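Local coordinates for ATP/GTP-binding site-containing protein A (Brucella abortus, PDB 6NTR) that functions in the periplasm to maintain cell envelope integrity and has a beta-barrel-like fold built largely of antiparallel strands, at residues G180-D185 with N216-D221; Y12-D17 with F48-R53. All blocks are in the same frame, centred on the assembly; numbering follows the deposited sequence.

The two contacts follow one another along the chain, contact 2 closing before contact 1 opens, and their centres lie about 20 Å apart. Contact 2 spans two long strands, 8-19 and 43-56, across strand 25-39 that pairs with both. Contact 1 joins the loop after helix 174-179 to the turn leading into the short strand 219-220. Strand 229-240 relates them: it pairs with strand 8-19, and side chains of both contacts rest on it. They also touch directly, through a probable hydrogen bond between Tyr12 OH and Thr219 O at 2.5 Å, so N-terminal and C-terminal parts of the sequence meet here in the curved beta framework of this periplasmic protein.

Contact 1. Residues G180-D185 with N216-D221; sequences GKFSKD and NGITRD. With EDO (1,2-ethanediol), chain G.
Asn216 heads an Asx turn just ahead of strand 219-220, and its amide lies against the ring of Phe182, in the loop that follows helix 174-179. The turn is closed by Ile218 N, which donates to Asn216 OD1 over 3.1 Å in a fairly straight bond (N-H...O 163°), with the donor tilted out of the carbonyl plane. With OD1 held this way, the nitrogen faces Phe182: Asn216 ND2 sits over one ring face, toward its rim, 3.4 Å from Phe182 CD1. CG of Phe182 stands anti to its carbonyl carbon (chi1 -57°), turning the ring toward Asn216. The amide and ring planes are 80° apart, so the amide stands almost upright on the ring and does not stack on it. Asn216 and Phe182 carry most of the contact. Ile218 CD1 adds a looser apolar touch on Phe182 CD2 at 4.5 Å, coming in obliquely. On the opposite ring face lies Lys181 CG, while Asp185 OD2 is in plane at the ring edge. Around this pair, Phe182 rests on Ile240 and Ile218 on Leu238, both of strand 229-240, and Val6 touches Asn216 and Ile218. Further along, Arg220 forms salt bridges with Asp173 and Glu175, tying strand 219-220 to the start of helix 174-179.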
loop_
_atom_site.group_PDB
_atom_site.type_symbol
_atom_site.label_atom_id
_atom_site.label_comp_id
_atom_site.label_asym_id
_atom_site.label_seq_id
_atom_site.Cartn_x
_atom_site.Cartn_y
_atom_site.Cartn_z
ATOM N N GLY A 180 -10.683 -13.181 -14.253
ATOM C CA GLY A 180 -10.318 -13.942 -15.435
ATOM C C GLY A 180 -9.496 -15.202 -15.228
ATOM O O GLY A 180 -9.827 -16.045 -14.415
ATOM N N LYS A 181 -8.418 -15.328 -15.989
ATOM C CA LYS A 181 -7.584 -16.519 -15.941
ATOM C C LYS A 181 -6.983 -16.824 -14.571
ATOM O O LYS A 181 -6.886 -17.987 -14.197
ATOM C CB LYS A 181 -6.513 -16.491 -17.036
ATOM C CG LYS A 181 -5.472 -15.399 -16.903
ATOM C CD LYS A 181 -4.266 -15.706 -17.772
ATOM C CE LYS A 181 -3.397 -14.483 -17.976
ATOM N NZ LYS A 181 -1.961 -14.843 -18.101
ATOM N N PHE A 182 -6.579 -15.809 -13.822
ATOM C CA PHE A 182 -6.048 -16.049 -12.494
ATOM C C PHE A 182 -7.136 -16.282 -11.465
ATOM O O PHE A 182 -6.829 -16.323 -10.276
ATOM C CB PHE A 182 -5.189 -14.880 -12.032
ATOM C CG PHE A 182 -4.062 -14.555 -12.933
ATOM C CD1 PHE A 182 -2.953 -15.372 -12.988
ATOM C CD2 PHE A 182 -4.093 -13.414 -13.706
ATOM C CE1 PHE A 182 -1.906 -15.066 -13.812
ATOM C CE2 PHE A 182 -3.050 -13.102 -14.532
ATOM C CZ PHE A 182 -1.954 -13.927 -14.587
ATOM N N SER A 183 -8.395 -16.428 -11.886
ATOM C CA SER A 183 -9.491 -16.400 -10.919
ATOM C C SER A 183 -9.495 -17.626 -10.026
ATOM O O SER A 183 -10.028 -17.574 -8.911
ATOM C CB SER A 183 -10.843 -16.293 -11.621
ATOM O OG SER A 183 -11.135 -17.482 -12.330
ATOM N N LYS A 184 -8.914 -18.728 -10.490
ATOM C CA LYS A 184 -8.974 -20.005 -9.798
ATOM C C LYS A 184 -7.681 -20.338 -9.050
ATOM O O LYS A 184 -7.491 -21.487 -8.636
ATOM C CB LYS A 184 -9.310 -21.109 -10.803
ATOM C CG LYS A 184 -10.566 -20.846 -11.668
ATOM C CD LYS A 184 -11.862 -20.795 -10.853
ATOM C CE LYS A 184 -13.085 -20.446 -11.709
ATOM N NZ LYS A 184 -13.921 -21.634 -12.058
ATOM N N ASP A 185 -6.796 -19.359 -8.864
ATOM C CA ASP A 185 -5.516 -19.536 -8.192
ATOM C C ASP A 185 -5.674 -19.317 -6.686
ATOM O O ASP A 185 -6.617 -18.675 -6.223
ATOM C CB ASP A 185 -4.480 -18.564 -8.776
ATOM C CG ASP A 185 -4.298 -18.731 -10.289
ATOM O OD1 ASP A 185 -4.739 -19.760 -10.846
ATOM O OD2 ASP A 185 -3.729 -17.820 -10.931
ATOM N N ASN A 216 1.346 -13.896 -7.612
ATOM C CA ASN A 216 1.846 -12.984 -8.634
ATOM C C ASN A 216 1.730 -11.524 -8.230
ATOM O O ASN A 216 1.809 -10.644 -9.096
ATOM C CB ASN A 216 1.117 -13.214 -9.958
ATOM C CG ASN A 216 -0.380 -13.015 -9.844
ATOM O OD1 ASN A 216 -0.868 -12.462 -8.862
ATOM N ND2 ASN A 216 -1.118 -13.451 -10.859
ATOM N N GLY A 217 1.528 -11.251 -6.946
ATOM C CA GLY A 217 1.473 -9.908 -6.432
ATOM C C GLY A 217 0.095 -9.296 -6.394
ATOM O O GLY A 217 -0.102 -8.312 -5.693
ATOM N N ILE A 218 -0.860 -9.836 -7.138
ATOM C CA ILE A 218 -2.190 -9.256 -7.131
ATOM C C ILE A 218 -2.746 -9.379 -5.728
ATOM O O ILE A 218 -2.346 -10.249 -4.968
ATOM C CB ILE A 218 -3.071 -9.968 -8.168
ATOM C CG1 ILE A 218 -2.485 -9.754 -9.563
ATOM C CG2 ILE A 218 -4.484 -9.445 -8.136
ATOM C CD1 ILE A 218 -3.367 -10.237 -10.672
ATOM N N THR A 219 -3.607 -8.451 -5.342
ATOM C CA THR A 219 -4.270 -8.497 -4.053
ATOM C C THR A 219 -5.710 -8.069 -4.235
ATOM O O THR A 219 -6.043 -7.369 -5.186
ATOM C CB THR A 219 -3.639 -7.572 -3.023
ATOM O OG1 THR A 219 -4.022 -6.231 -3.312
ATOM C CG2 THR A 219 -2.168 -7.654 -3.074
ATOM N N ARG A 220 -6.561 -8.466 -3.297
ATOM C CA ARG A 220 -7.978 -8.142 -3.364
ATOM C C ARG A 220 -8.534 -8.153 -1.955
ATOM O O ARG A 220 -7.795 -8.308 -0.984
ATOM C CB ARG A 220 -8.723 -9.117 -4.264
ATOM C CG ARG A 220 -8.665 -10.553 -3.807
ATOM C CD ARG A 220 -9.451 -11.414 -4.769
ATOM N NE ARG A 220 -9.420 -12.832 -4.446
ATOM C CZ ARG A 220 -10.269 -13.424 -3.614
ATOM N NH1 ARG A 220 -11.217 -12.716 -3.009
ATOM N NH2 ARG A 220 -10.175 -14.727 -3.393
ATOM N N ASP A 221 -9.830 -7.955 -1.815
ATOM C CA ASP A 221 -10.495 -8.057 -0.522
ATOM C C ASP A 221 -9.806 -7.269 0.553
ATOM O O ASP A 221 -9.607 -7.756 1.635
ATOM C CB ASP A 221 -10.622 -9.518 -0.090
ATOM C CG ASP A 221 -11.783 -9.763 0.849
ATOM O OD1 ASP A 221 -12.227 -8.844 1.540
ATOM O OD2 ASP A 221 -12.249 -10.898 0.900
HETATM C C1 EDO G . -2.264 -5.631 -6.253
HETATM O O1 EDO G . -3.641 -5.592 -6.647
HETATM C C2 EDO G . -2.049 -4.662 -5.110
HETATM O O2 EDO G . -0.699 -4.823 -4.678
#

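Contact 2. Residues Y12-D17 with F48-R53; sequences YDLTLD and FRFVTR. With EDO (1,2-ethanediol), chain G; EDO (1,2-ethanediol), chain I.
Leu14 and Phe50 are brought together by two different first torsions. In Leu14, CG lies anti to the carbonyl carbon, and the extended second torsion then sends CD1 out as the leading methyl. Phe50 instead carries CG anti to the backbone N (chi1 -159°), which brings the far end of its ring nearer to strand 12-17 than its CB direction would suggest. The result is a CH-pi contact: Leu14 CD1 lies over the face of the Phe50 ring, 4.3 Å from the centroid and 28° off the ring normal. The methyl is displaced toward the outer ring atoms, with Phe50 CE1 3.9 Å from Leu14 CD1. That same methyl also meets strand 48-53 at two further points, 3.7 Å from Val51 O and 3.9 Å from Thr52 CG2.

The two strands are second neighbours in the curved antiparallel beta framework, and their side chains meet over strand 25-39, which pairs with each. Their short segments therefore run the same way, 39° apart, with axes approaching to 8.3 Å. The backbone of Leu14 is hydrogen-bonded to Gly30 of that middle strand; residues so paired face the same side, and Gly30, lacking a side chain, probably leaves the way clear for Leu14. Met231 of strand 229-240 touches both Leu14 and Phe50, and Met32 and Met224 also pack on Phe50. The side-chain chemistry is thus apolar, with Val51 O the one polar neighbour of the methyl across the contact, in a methionine-rich setting where dispersion and the burial of Leu14 probably do the work.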
loop_
_atom_site.group_PDB
_atom_site.type_symbol
_atom_site.label_atom_id
_atom_site.label_comp_id
_atom_site.label_asym_id
_atom_site.label_seq_id
_atom_site.Cartn_x
_atom_site.Cartn_y
_atom_site.Cartn_z
ATOM N N TYR A 12 -10.290 -0.773 -7.505
ATOM C CA TYR A 12 -10.993 -1.198 -6.313
ATOM C C TYR A 12 -12.067 -0.176 -5.998
ATOM O O TYR A 12 -11.865 1.022 -6.197
ATOM C CB TYR A 12 -10.038 -1.334 -5.125
ATOM C CG TYR A 12 -8.904 -2.308 -5.318
ATOM C CD1 TYR A 12 -7.694 -1.889 -5.839
ATOM C CD2 TYR A 12 -9.031 -3.636 -4.950
ATOM C CE1 TYR A 12 -6.657 -2.771 -6.005
ATOM C CE2 TYR A 12 -7.995 -4.520 -5.113
ATOM C CZ TYR A 12 -6.807 -4.080 -5.646
ATOM O OH TYR A 12 -5.738 -4.921 -5.826
ATOM N N ASP A 13 -13.203 -0.655 -5.529
ATOM C CA ASP A 13 -14.269 0.202 -5.044
ATOM C C ASP A 13 -14.233 0.261 -3.523
ATOM O O ASP A 13 -14.210 -0.776 -2.854
ATOM C CB ASP A 13 -15.626 -0.294 -5.524
ATOM C CG ASP A 13 -16.745 0.485 -4.933
ATOM O OD1 ASP A 13 -16.941 1.634 -5.374
ATOM O OD2 ASP A 13 -17.408 -0.039 -4.014
ATOM N N LEU A 14 -14.143 1.478 -3.010
ATOM C CA LEU A 14 -14.029 1.740 -1.591
ATOM C C LEU A 14 -15.349 1.998 -0.905
ATOM O O LEU A 14 -16.206 2.694 -1.423
ATOM C CB LEU A 14 -13.099 2.921 -1.344
ATOM C CG LEU A 14 -11.735 2.941 -2.030
ATOM C CD1 LEU A 14 -10.914 4.104 -1.503
ATOM C CD2 LEU A 14 -10.999 1.632 -1.813
ATOM N N THR A 15 -15.487 1.413 0.277
ATOM C CA THR A 15 -16.682 1.537 1.083
ATOM C C THR A 15 -16.303 1.705 2.542
ATOM O O THR A 15 -15.194 1.404 2.931
ATOM C CB THR A 15 -17.584 0.320 0.906
ATOM O OG1 THR A 15 -16.776 -0.830 0.658
ATOM C CG2 THR A 15 -18.490 0.521 -0.273
ATOM N N LEU A 16 -17.217 2.213 3.347
ATOM C CA LEU A 16 -16.948 2.406 4.758
ATOM C C LEU A 16 -17.209 1.112 5.524
ATOM O O LEU A 16 -18.247 0.491 5.350
ATOM C CB LEU A 16 -17.819 3.526 5.301
ATOM C CG LEU A 16 -17.683 3.844 6.776
ATOM C CD1 LEU A 16 -16.291 4.335 7.101
ATOM C CD2 LEU A 16 -18.727 4.854 7.195
ATOM N N ASP A 17 -16.271 0.692 6.363
ATOM C CA ASP A 17 -16.484 -0.536 7.115
ATOM C C ASP A 17 -17.046 -0.257 8.494
ATOM O O ASP A 17 -18.133 -0.696 8.811
ATOM C CB ASP A 17 -15.176 -1.310 7.235
ATOM C CG ASP A 17 -15.379 -2.748 7.658
ATOM O OD1 ASP A 17 -16.235 -3.440 7.081
ATOM O OD2 ASP A 17 -14.662 -3.185 8.569
ATOM N N PHE A 48 -0.510 4.887 -8.586
ATOM C CA PHE A 48 -1.782 4.708 -7.902
ATOM C C PHE A 48 -2.470 5.987 -7.459
ATOM O O PHE A 48 -1.824 6.961 -7.173
ATOM C CB PHE A 48 -1.693 3.660 -6.769
ATOM C CG PHE A 48 -1.171 4.179 -5.461
ATOM C CD1 PHE A 48 -1.927 4.980 -4.671
ATOM C CD2 PHE A 48 0.055 3.792 -5.001
ATOM C CE1 PHE A 48 -1.459 5.432 -3.461
ATOM C CE2 PHE A 48 0.540 4.236 -3.799
ATOM C CZ PHE A 48 -0.222 5.064 -3.026
ATOM N N ARG A 49 -3.796 5.956 -7.446
ATOM C CA ARG A 49 -4.635 7.082 -7.088
ATOM C C ARG A 49 -5.635 6.618 -6.038
ATOM O O ARG A 49 -6.293 5.590 -6.203
ATOM C CB ARG A 49 -5.368 7.622 -8.316
ATOM C CG ARG A 49 -6.178 8.880 -8.052
ATOM C CD ARG A 49 -6.811 9.407 -9.330
ATOM N NE ARG A 49 -7.836 10.411 -9.059
ATOM C CZ ARG A 49 -8.907 10.609 -9.820
ATOM N NH1 ARG A 49 -9.099 9.871 -10.905
ATOM N NH2 ARG A 49 -9.789 11.546 -9.498
ATOM N N PHE A 50 -5.746 7.381 -4.960
ATOM C CA PHE A 50 -6.660 7.066 -3.880
ATOM C C PHE A 50 -7.707 8.152 -3.642
ATOM O O PHE A 50 -7.410 9.162 -3.072
ATOM C CB PHE A 50 -5.791 6.915 -2.631
ATOM C CG PHE A 50 -6.414 6.138 -1.533
ATOM C CD1 PHE A 50 -6.568 4.780 -1.636
ATOM C CD2 PHE A 50 -6.816 6.766 -0.380
ATOM C CE1 PHE A 50 -7.140 4.060 -0.617
ATOM C CE2 PHE A 50 -7.390 6.055 0.649
ATOM C CZ PHE A 50 -7.553 4.701 0.528
ATOM N N VAL A 51 -8.946 7.900 -4.025
ATOM C CA VAL A 51 -10.020 8.868 -3.860
ATOM C C VAL A 51 -11.097 8.429 -2.877
ATOM O O VAL A 51 -11.675 7.381 -3.021
ATOM C CB VAL A 51 -10.702 9.140 -5.201
ATOM C CG1 VAL A 51 -11.696 10.267 -5.068
ATOM C CG2 VAL A 51 -9.674 9.461 -6.254
ATOM N N THR A 52 -11.373 9.272 -1.898
ATOM C CA THR A 52 -12.353 8.975 -0.856
ATOM C C THR A 52 -13.332 10.125 -0.727
ATOM O O THR A 52 -12.932 11.245 -0.413
ATOM C CB THR A 52 -11.694 8.732 0.506
ATOM O OG1 THR A 52 -10.915 9.874 0.887
ATOM C CG2 THR A 52 -10.831 7.489 0.482
ATOM N N ARG A 53 -14.611 9.845 -0.897
ATOM C CA ARG A 53 -15.629 10.849 -0.698
ATOM C C ARG A 53 -16.158 10.601 0.720
ATOM O O ARG A 53 -16.884 9.653 0.955
ATOM C CB ARG A 53 -16.735 10.675 -1.725
ATOM C CG ARG A 53 -16.241 10.379 -3.125
ATOM C CD ARG A 53 -17.245 10.814 -4.173
ATOM N NE ARG A 53 -17.524 12.240 -4.092
ATOM C CZ ARG A 53 -17.270 13.096 -5.068
ATOM N NH1 ARG A 53 -16.747 12.659 -6.195
ATOM N NH2 ARG A 53 -17.542 14.379 -4.917
HETATM C C1 EDO G . -2.264 -5.631 -6.253
HETATM O O1 EDO G . -3.641 -5.592 -6.647
HETATM C C2 EDO G . -2.049 -4.662 -5.110
HETATM O O2 EDO G . -0.699 -4.823 -4.678
HETATM C C1 EDO I . -21.313 1.563 7.453
HETATM O O1 EDO I . -20.787 0.243 7.677
HETATM C C2 EDO I . -22.207 1.989 8.613
HETATM O O2 EDO I . -21.390 2.339 9.739
#